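Local coordinates for protein restriction endonuclease (Mycobacterium sp., PDB 4F0Q) that probably recognises methylated cytosine in DNA through its N-terminal domain and cuts the DNA with a separate endonuclease domain, working as a tetramer, at residues R21-G26 with H49-P54; V62-G67 with A86-P91; F157-V162 with V176-A181. One frame throughout, in Å; residues are numbered along the deposited sequence.

Contact 1. Residues R21-G26 with H49-P54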
loop_
_atom_site.group_PDB
_atom_site.type_symbol
_atom_site.label_atom_id
_atom_site.label_comp_id
_atom_site.label_asym_id
_atom_site.label_seq_id
_atom_site.Cartn_x
_atom_site.Cartn_y
_atom_site.Cartn_z
ATOM N N ARG A 21 29.483 14.446 29.911
ATOM C CA ARG A 21 30.357 13.796 28.939
ATOM C C ARG A 21 29.542 13.135 27.827
ATOM O O ARG A 21 29.127 11.980 27.931
ATOM C CB ARG A 21 31.312 12.805 29.618
ATOM C CG ARG A 21 30.660 11.836 30.587
ATOM C CD ARG A 21 31.698 10.921 31.215
ATOM N NE ARG A 21 31.109 9.674 31.691
ATOM C CZ ARG A 21 30.533 9.522 32.878
ATOM N NH1 ARG A 21 30.462 10.543 33.720
ATOM N NH2 ARG A 21 30.025 8.347 33.220
ATOM N N LEU A 22 29.318 13.891 26.758
ATOM C CA LEU A 22 28.435 13.467 25.680
ATOM C C LEU A 22 29.124 12.539 24.689
ATOM O O LEU A 22 30.152 12.888 24.108
ATOM C CB LEU A 22 27.892 14.688 24.936
ATOM C CG LEU A 22 27.255 15.788 25.788
ATOM C CD1 LEU A 22 26.777 16.931 24.906
ATOM C CD2 LEU A 22 26.113 15.232 26.620
ATOM N N VAL A 23 28.551 11.356 24.497
ATOM C CA VAL A 23 29.013 10.453 23.452
ATOM C C VAL A 23 28.001 10.452 22.309
ATOM O O VAL A 23 26.801 10.302 22.530
ATOM C CB VAL A 23 29.254 9.020 23.983
ATOM C CG1 VAL A 23 28.026 8.494 24.706
ATOM C CG2 VAL A 23 29.658 8.087 22.849
ATOM N N PHE A 24 28.488 10.646 21.089
ATOM C CA PHE A 24 27.607 10.751 19.933
ATOM C C PHE A 24 27.582 9.465 19.118
ATOM O O PHE A 24 28.504 8.655 19.191
ATOM C CB PHE A 24 28.018 11.932 19.051
ATOM C CG PHE A 24 27.938 13.259 19.745
ATOM C CD1 PHE A 24 26.760 13.989 19.738
ATOM C CD2 PHE A 24 29.038 13.777 20.409
ATOM C CE1 PHE A 24 26.682 15.210 20.378
ATOM C CE2 PHE A 24 28.966 14.998 21.052
ATOM C CZ PHE A 24 27.786 15.716 21.036
ATOM N N VAL A 25 26.515 9.280 18.348
ATOM C CA VAL A 25 26.381 8.096 17.509
ATOM C C VAL A 25 27.446 8.088 16.420
ATOM O O VAL A 25 27.479 8.970 15.563
ATOM C CB VAL A 25 24.987 8.015 16.861
ATOM C CG1 VAL A 25 24.890 6.787 15.970
ATOM C CG2 VAL A 25 23.907 7.988 17.930
ATOM N N GLY A 26 28.322 7.089 16.465
ATOM C CA GLY A 26 29.396 6.974 15.498
ATOM C C GLY A 26 30.754 7.269 16.104
ATOM O O GLY A 26 31.779 7.137 15.437
ATOM N N HIS A 49 36.622 2.832 29.003
ATOM C CA HIS A 49 36.423 2.601 30.431
ATOM C C HIS A 49 36.287 3.888 31.237
ATOM O O HIS A 49 35.655 3.898 32.292
ATOM C CB HIS A 49 37.537 1.720 30.997
ATOM C CG HIS A 49 37.457 0.292 30.553
ATOM N ND1 HIS A 49 36.490 -0.574 31.012
ATOM C CD2 HIS A 49 38.217 -0.416 29.685
ATOM C CE1 HIS A 49 36.659 -1.758 30.450
ATOM N NE2 HIS A 49 37.701 -1.689 29.640
ATOM N N TRP A 50 36.874 4.971 30.744
ATOM C CA TRP A 50 36.693 6.265 31.386
ATOM C C TRP A 50 35.307 6.819 31.085
ATOM O O TRP A 50 34.645 7.371 31.962
ATOM C CB TRP A 50 37.753 7.267 30.932
ATOM C CG TRP A 50 37.430 8.662 31.364
ATOM C CD1 TRP A 50 37.710 9.232 32.569
ATOM C CD2 TRP A 50 36.741 9.659 30.598
ATOM N NE1 TRP A 50 37.248 10.524 32.602
ATOM C CE2 TRP A 50 36.647 10.811 31.404
ATOM C CE3 TRP A 50 36.197 9.690 29.310
ATOM C CZ2 TRP A 50 36.035 11.982 30.962
ATOM C CZ3 TRP A 50 35.589 10.853 28.874
ATOM C CH2 TRP A 50 35.513 11.983 29.698
ATOM N N LEU A 51 34.882 6.673 29.836
ATOM C CA LEU A 51 33.598 7.203 29.395
ATOM C C LEU A 51 32.435 6.486 30.075
ATOM O O LEU A 51 31.430 7.105 30.419
ATOM C CB LEU A 51 33.476 7.092 27.872
ATOM C CG LEU A 51 32.226 7.684 27.217
ATOM C CD1 LEU A 51 32.112 9.173 27.514
ATOM C CD2 LEU A 51 32.243 7.433 25.717
ATOM N N THR A 52 32.584 5.181 30.277
ATOM C CA THR A 52 31.519 4.372 30.864
ATOM C C THR A 52 31.596 4.320 32.387
ATOM O O THR A 52 30.577 4.163 33.061
ATOM C CB THR A 52 31.533 2.935 30.314
ATOM O OG1 THR A 52 32.815 2.339 30.553
ATOM C CG2 THR A 52 31.253 2.939 28.823
ATOM N N SER A 53 32.803 4.446 32.926
ATOM C CA SER A 53 33.001 4.390 34.368
ATOM C C SER A 53 34.258 5.140 34.789
ATOM O O SER A 53 35.288 4.521 35.054
ATOM C CB SER A 53 33.089 2.937 34.836
ATOM O OG SER A 53 33.284 2.867 36.237
ATOM N N PRO A 54 34.173 6.477 34.864
ATOM C CA PRO A 54 35.323 7.322 35.208
ATOM C C PRO A 54 35.886 6.997 36.590
ATOM O O PRO A 54 35.135 6.608 37.485
ATOM C CB PRO A 54 34.736 8.738 35.186
ATOM C CG PRO A 54 33.272 8.548 35.385
ATOM C CD PRO A 54 32.940 7.265 34.699
#

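Contact 2. Residues V62-G67 with A86-P91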
loop_
_atom_site.group_PDB
_atom_site.type_symbol
_atom_site.label_atom_id
_atom_site.label_comp_id
_atom_site.label_asym_id
_atom_site.label_seq_id
_atom_site.Cartn_x
_atom_site.Cartn_y
_atom_site.Cartn_z
ATOM N N VAL A 62 32.521 -1.084 33.386
ATOM C CA VAL A 62 31.431 -1.656 32.611
ATOM C C VAL A 62 32.045 -2.473 31.482
ATOM O O VAL A 62 32.310 -1.954 30.400
ATOM C CB VAL A 62 30.518 -0.565 32.023
ATOM C CG1 VAL A 62 29.342 -1.191 31.286
ATOM C CG2 VAL A 62 30.027 0.361 33.124
ATOM N N MET A 63 32.289 -3.753 31.751
ATOM C CA MET A 63 32.979 -4.620 30.802
ATOM C C MET A 63 32.213 -4.777 29.494
ATOM O O MET A 63 30.987 -4.880 29.489
ATOM C CB MET A 63 33.248 -5.992 31.425
ATOM C CG MET A 63 34.180 -5.950 32.625
ATOM S SD MET A 63 35.745 -5.135 32.250
ATOM C CE MET A 63 36.361 -6.170 30.926
ATOM N N LEU A 64 32.948 -4.787 28.387
ATOM C CA LEU A 64 32.345 -4.921 27.069
ATOM C C LEU A 64 32.977 -6.077 26.300
ATOM O O LEU A 64 33.677 -5.872 25.309
ATOM C CB LEU A 64 32.480 -3.614 26.283
ATOM C CG LEU A 64 31.660 -3.473 24.998
ATOM C CD1 LEU A 64 30.172 -3.528 25.300
ATOM C CD2 LEU A 64 32.017 -2.186 24.272
ATOM N N GLU A 65 32.731 -7.295 26.770
ATOM C CA GLU A 65 33.215 -8.487 26.085
ATOM C C GLU A 65 32.390 -8.736 24.830
ATOM O O GLU A 65 31.518 -7.940 24.480
ATOM C CB GLU A 65 33.138 -9.706 27.007
ATOM C CG GLU A 65 33.969 -9.590 28.275
ATOM C CD GLU A 65 35.461 -9.653 28.008
ATOM O OE1 GLU A 65 36.237 -9.174 28.862
ATOM O OE2 GLU A 65 35.859 -10.186 26.950
ATOM N N ALA A 66 32.664 -9.845 24.155
ATOM C CA ALA A 66 31.899 -10.212 22.972
ATOM C C ALA A 66 30.466 -10.566 23.354
ATOM O O ALA A 66 30.233 -11.405 24.225
ATOM C CB ALA A 66 32.561 -11.374 22.248
ATOM N N GLY A 67 29.506 -9.911 22.710
ATOM C CA GLY A 67 28.107 -10.231 22.911
ATOM C C GLY A 67 27.379 -9.332 23.888
ATOM O O GLY A 67 27.438 -8.106 23.792
ATOM N N ALA A 86 25.110 -3.537 27.962
ATOM C CA ALA A 86 26.088 -3.136 26.959
ATOM C C ALA A 86 26.293 -4.244 25.935
ATOM O O ALA A 86 26.729 -5.342 26.275
ATOM C CB ALA A 86 27.407 -2.775 27.624
ATOM N N ILE A 87 25.977 -3.950 24.679
ATOM C CA ILE A 87 26.072 -4.940 23.613
ATOM C C ILE A 87 27.198 -4.624 22.632
ATOM O O ILE A 87 27.276 -3.522 22.090
ATOM C CB ILE A 87 24.735 -5.075 22.853
ATOM C CG1 ILE A 87 23.695 -5.770 23.734
ATOM C CG2 ILE A 87 24.922 -5.845 21.558
ATOM C CD1 ILE A 87 22.319 -5.842 23.112
ATOM N N ARG A 88 28.073 -5.602 22.419
ATOM C CA ARG A 88 29.176 -5.461 21.479
ATOM C C ARG A 88 28.984 -6.400 20.294
ATOM O O ARG A 88 29.119 -7.617 20.423
ATOM C CB ARG A 88 30.508 -5.746 22.171
ATOM C CG ARG A 88 31.713 -5.724 21.247
ATOM C CD ARG A 88 32.995 -5.935 22.031
ATOM N NE ARG A 88 34.151 -6.118 21.160
ATOM C CZ ARG A 88 35.393 -6.298 21.598
ATOM N NH1 ARG A 88 35.640 -6.316 22.901
ATOM N NH2 ARG A 88 36.386 -6.458 20.735
ATOM N N SER A 89 28.663 -5.826 19.141
ATOM C CA SER A 89 28.402 -6.613 17.944
ATOM C C SER A 89 29.640 -6.699 17.063
ATOM O O SER A 89 30.442 -5.768 17.007
ATOM C CB SER A 89 27.232 -6.018 17.156
ATOM O OG SER A 89 26.901 -6.829 16.042
ATOM N N SER A 90 29.786 -7.826 16.375
ATOM C CA SER A 90 30.917 -8.050 15.487
ATOM C C SER A 90 30.605 -9.212 14.551
ATOM O O SER A 90 29.924 -10.161 14.945
ATOM C CB SER A 90 32.179 -8.350 16.301
ATOM O OG SER A 90 32.017 -9.519 17.084
ATOM N N PRO A 91 31.109 -9.147 13.307
ATOM C CA PRO A 91 31.910 -8.033 12.788
ATOM C C PRO A 91 31.149 -7.090 11.862
ATOM O O PRO A 91 31.673 -6.021 11.544
ATOM C CB PRO A 91 32.983 -8.752 11.975
ATOM C CG PRO A 91 32.260 -9.954 11.423
ATOM C CD PRO A 91 31.192 -10.333 12.434
#

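Contact 3. Residues F157-V162 with V176-A181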
loop_
_atom_site.group_PDB
_atom_site.type_symbol
_atom_site.label_atom_id
_atom_site.label_comp_id
_atom_site.label_asym_id
_atom_site.label_seq_id
_atom_site.Cartn_x
_atom_site.Cartn_y
_atom_site.Cartn_z
ATOM N N PHE A 157 22.655 -0.008 25.320
ATOM C CA PHE A 157 23.704 0.759 24.661
ATOM C C PHE A 157 24.431 -0.106 23.642
ATOM O O PHE A 157 25.140 -1.046 24.003
ATOM C CB PHE A 157 24.693 1.310 25.690
ATOM C CG PHE A 157 24.240 2.582 26.344
ATOM C CD1 PHE A 157 23.052 2.627 27.055
ATOM C CD2 PHE A 157 25.005 3.732 26.255
ATOM C CE1 PHE A 157 22.633 3.797 27.656
ATOM C CE2 PHE A 157 24.593 4.905 26.858
ATOM C CZ PHE A 157 23.406 4.938 27.560
ATOM N N LEU A 158 24.246 0.216 22.368
ATOM C CA LEU A 158 24.812 -0.585 21.293
ATOM C C LEU A 158 26.228 -0.151 20.931
ATOM O O LEU A 158 26.525 1.038 20.853
ATOM C CB LEU A 158 23.911 -0.530 20.058
ATOM C CG LEU A 158 22.460 -0.954 20.293
ATOM C CD1 LEU A 158 21.642 -0.828 19.019
ATOM C CD2 LEU A 158 22.398 -2.373 20.837
ATOM N N PHE A 159 27.096 -1.133 20.719
ATOM C CA PHE A 159 28.452 -0.883 20.254
ATOM C C PHE A 159 28.809 -1.893 19.173
ATOM O O PHE A 159 28.308 -3.016 19.181
ATOM C CB PHE A 159 29.452 -0.986 21.409
ATOM C CG PHE A 159 29.253 0.047 22.480
ATOM C CD1 PHE A 159 29.858 1.289 22.382
ATOM C CD2 PHE A 159 28.468 -0.226 23.588
ATOM C CE1 PHE A 159 29.678 2.241 23.366
ATOM C CE2 PHE A 159 28.286 0.722 24.575
ATOM C CZ PHE A 159 28.892 1.958 24.464
ATOM N N ARG A 160 29.669 -1.499 18.238
ATOM C CA ARG A 160 30.145 -2.452 17.235
ATOM C C ARG A 160 31.634 -2.303 16.927
ATOM O O ARG A 160 32.123 -1.200 16.699
ATOM C CB ARG A 160 29.309 -2.377 15.951
ATOM C CG ARG A 160 29.294 -1.018 15.273
ATOM C CD ARG A 160 28.408 -1.040 14.039
ATOM N NE ARG A 160 28.211 0.292 13.473
ATOM C CZ ARG A 160 27.451 0.546 12.413
ATOM N NH1 ARG A 160 26.816 -0.443 11.800
ATOM N NH2 ARG A 160 27.326 1.787 11.964
ATOM N N ALA A 161 32.347 -3.424 16.927
ATOM C CA ALA A 161 33.776 -3.427 16.630
ATOM C C ALA A 161 34.037 -2.981 15.196
ATOM O O ALA A 161 33.715 -3.694 14.246
ATOM C CB ALA A 161 34.364 -4.808 16.873
ATOM N N VAL A 162 34.620 -1.795 15.045
ATOM C CA VAL A 162 34.868 -1.231 13.724
ATOM C C VAL A 162 36.344 -0.922 13.504
ATOM O O VAL A 162 37.133 -0.893 14.449
ATOM C CB VAL A 162 34.056 0.058 13.499
ATOM C CG1 VAL A 162 32.566 -0.226 13.616
ATOM C CG2 VAL A 162 34.482 1.133 14.487
ATOM N N VAL A 176 35.762 0.311 19.321
ATOM C CA VAL A 176 34.327 0.098 19.191
ATOM C C VAL A 176 33.599 1.399 18.864
ATOM O O VAL A 176 33.988 2.474 19.317
ATOM C CB VAL A 176 33.718 -0.528 20.465
ATOM C CG1 VAL A 176 34.136 -1.985 20.595
ATOM C CG2 VAL A 176 34.117 0.270 21.700
ATOM N N GLU A 177 32.541 1.287 18.070
ATOM C CA GLU A 177 31.745 2.437 17.668
ATOM C C GLU A 177 30.423 2.455 18.425
ATOM O O GLU A 177 29.761 1.424 18.557
ATOM C CB GLU A 177 31.481 2.395 16.163
ATOM C CG GLU A 177 30.490 3.438 15.677
ATOM C CD GLU A 177 30.069 3.219 14.237
ATOM O OE1 GLU A 177 30.811 2.542 13.495
ATOM O OE2 GLU A 177 28.994 3.720 13.848
ATOM N N PHE A 178 30.051 3.633 18.920
ATOM C CA PHE A 178 28.794 3.815 19.637
ATOM C C PHE A 178 27.627 3.932 18.661
ATOM O O PHE A 178 27.681 4.697 17.699
ATOM C CB PHE A 178 28.872 5.051 20.535
ATOM C CG PHE A 178 27.623 5.308 21.331
ATOM C CD1 PHE A 178 27.220 4.426 22.320
ATOM C CD2 PHE A 178 26.862 6.442 21.100
ATOM C CE1 PHE A 178 26.074 4.663 23.055
ATOM C CE2 PHE A 178 25.716 6.686 21.834
ATOM C CZ PHE A 178 25.324 5.796 22.814
ATOM N N CYS A 179 26.570 3.168 18.918
ATOM C CA CYS A 179 25.435 3.089 18.004
ATOM C C CYS A 179 24.126 3.533 18.649
ATOM O O CYS A 179 23.050 3.330 18.087
ATOM C CB CYS A 179 25.293 1.666 17.456
ATOM S SG CYS A 179 26.709 1.095 16.488
ATOM N N GLY A 180 24.219 4.136 19.829
ATOM C CA GLY A 180 23.054 4.691 20.492
ATOM C C GLY A 180 22.446 3.805 21.563
ATOM O O GLY A 180 22.908 2.688 21.805
ATOM N N ALA A 181 21.408 4.319 22.213
ATOM C CA ALA A 181 20.651 3.558 23.199
ATOM C C ALA A 181 19.399 2.997 22.537
ATOM O O ALA A 181 18.743 3.687 21.758
ATOM C CB ALA A 181 20.283 4.440 24.382
#

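Contact 1. Residues R21-G26 with H49-P54
Two nitrogens of Arg21 converge on the carbonyl O of Leu51. NE makes the stronger bond, with Arg21 NE 2.9 Å from Leu51 O and an N-H...O angle of 162°. A second, weak bond links Arg21 NH2 to Leu51 O at 3.4 Å. The oxygen lies close to the guanidinium plane, at its edge, while NE is tilted 30° from the carbonyl plane. From CG to NE the arginine chain is extended, and its first torsion puts CG between the backbone N and the carbonyl carbon (chi1 49°), a setting that carries the head across to the helix. Leu51 lies in the last turn of the short helix 48-52, and Ser53 is where helical backbone angles are lost. The positive head thus sits at the carbonyl end of the helix, where it would be expected to interact favourably with the helix dipole. The two-stranded antiparallel sheet of 22-24 with 218-220, in the N-terminal half of the chain, is in this way tied to that helix. Pro54 closes over one face of the guanidinium, its CD 3.4 Å from Arg21 NH2 and offset toward the rim of the group. Arg21 NH2 also forms a salt bridge with Asp225, so the group is held from both the helix and the 222-227 region. Apolar packing flanks the polar bonds: Leu51 CD1 lies 4.1 Å from Arg21 CD, Trp50 CH2 approaches the same methylene at 4.2 Å, and Leu51 CD2, on the other branch, meets Val23 CB at 3.8 Å.

Contact 2. Residues V62-G67 with A86-P91
Backbone pairing joins the two segments at Gly67 and Arg88, an antiparallel hydrogen-bonded pair. The bond from Arg88 N to Gly67 O is short and nearly straight, at 2.9 Å with an N-H...O angle of 170°. Its return partner, Gly67 N to Arg88 O, is longer at 3.3 Å, with Gly67 N in the plane of the Arg88 carbonyl, on the line of a lone pair. Gly67 O also receives a CA-H...O contact from Ile87 CA at 3.5 Å. Gly67 enters the strand with a positive phi (98°).

A side-chain bond reinforces the pairing. Arg88 NH1 donates to Leu64 O at 3.1 Å, with the oxygen in the guanidinium plane and the N-H directed nearly along the C=O axis. An arginine chain extended throughout, CG anti to the backbone N (chi1 176°), crosses the Leu64 side chain obliquely and brings NH1 to that carbonyl.

Apolar contacts accompany that bond. The CG of Leu64 packs on Arg88 CB at 3.8 Å, and its CD1 branch touches Ala86 CB at 3.7 Å. Val62 CG1 is a looser neighbour of the same methyl.

Strand 85-89 lies between strands 67-69 and 156-166 in the mixed sheet, and the pair at Gly67 marks where an incoming loop becomes an antiparallel strand of that sheet, within the PUA-clan N-terminal family region.

Contact 3. Residues F157-V162 with V176-A181
Different first torsions bring Arg160 and Glu177 together: Arg160 CG stands between its backbone N and carbonyl carbon (chi1 59°), whereas Glu177 CG is anti to its backbone N (chi1 171°). Both chains then extend side by side in the same direction. They belong to an antiparallel strand pair broken by a beta bulge, in the mixed sheet of the N-terminal region, where strand 156-166 also pairs with 85-89. The evidence for the bulge is a one-residue shift: Phe159 faces Phe178 and Arg160 faces Glu177, but Phe157 faces Ala181. The hydrogen bonds follow it, since Leu158 O accepts from Cys179 N whereas Leu158 N donates to Gly180 O, each at 2.9 Å. Beyond the shift, Arg160 and Glu177 exchange N-H...O bonds in both directions. Their side chains add a salt bridge, Arg160 NH2 to Glu177 OE2 at 3.2 Å, with the oxygen in the guanidinium plane but the nitrogen above the carboxylate plane. Cys179 SG flanks the arginine chain, 3.5 Å from Arg160 NE, and Val162 CG1 lies against Glu177 OE1. On the opposite face of the sheet, Phe157, Phe159 and Phe178 form an aromatic cluster, which Val219 and Phe221 help to cover. Phe178 is the middle member: Phe159 CE1 meets Phe178 CD1 at 3.5 Å, and Phe157 CD2 meets Phe178 CE1 at the same separation, both at the edge of the Phe178 ring. The Phe159 and Phe178 planes are inclined by 54°, neither stacked nor perpendicular. Ala181 CB lies over one face of the Phe157 ring, 4.1 Å from Phe157 CE1. At the bulge itself, Gly180 N sits over the centre of the Phe178 ring, 3.4 Å above its plane.

Contacts 2 and 3 share one sheet: strands 85-89 and 156-166 are parallel neighbours, joined by probable backbone hydrogen bonds between Ile87 O and Phe159 N and between Ser89 N and Phe159 O. Their centres are about 8 Å apart. Contact 1 joins a separate small sheet to a helix, yet reaches contact 3 where Gly26 N probably bonds Phe178 O. Contacts 1 and 3 are largely buried, whereas contact 2 has exposed residues. Each includes an arginine: in contacts 1 and 2 it bonds a loop or helix carbonyl across the segments, although Arg21 has Asp225 as a carboxylate partner beyond its two segments, while in contact 3 it meets a carboxylate. Across the segments, aromatic rings meet one another in contact 3 alone.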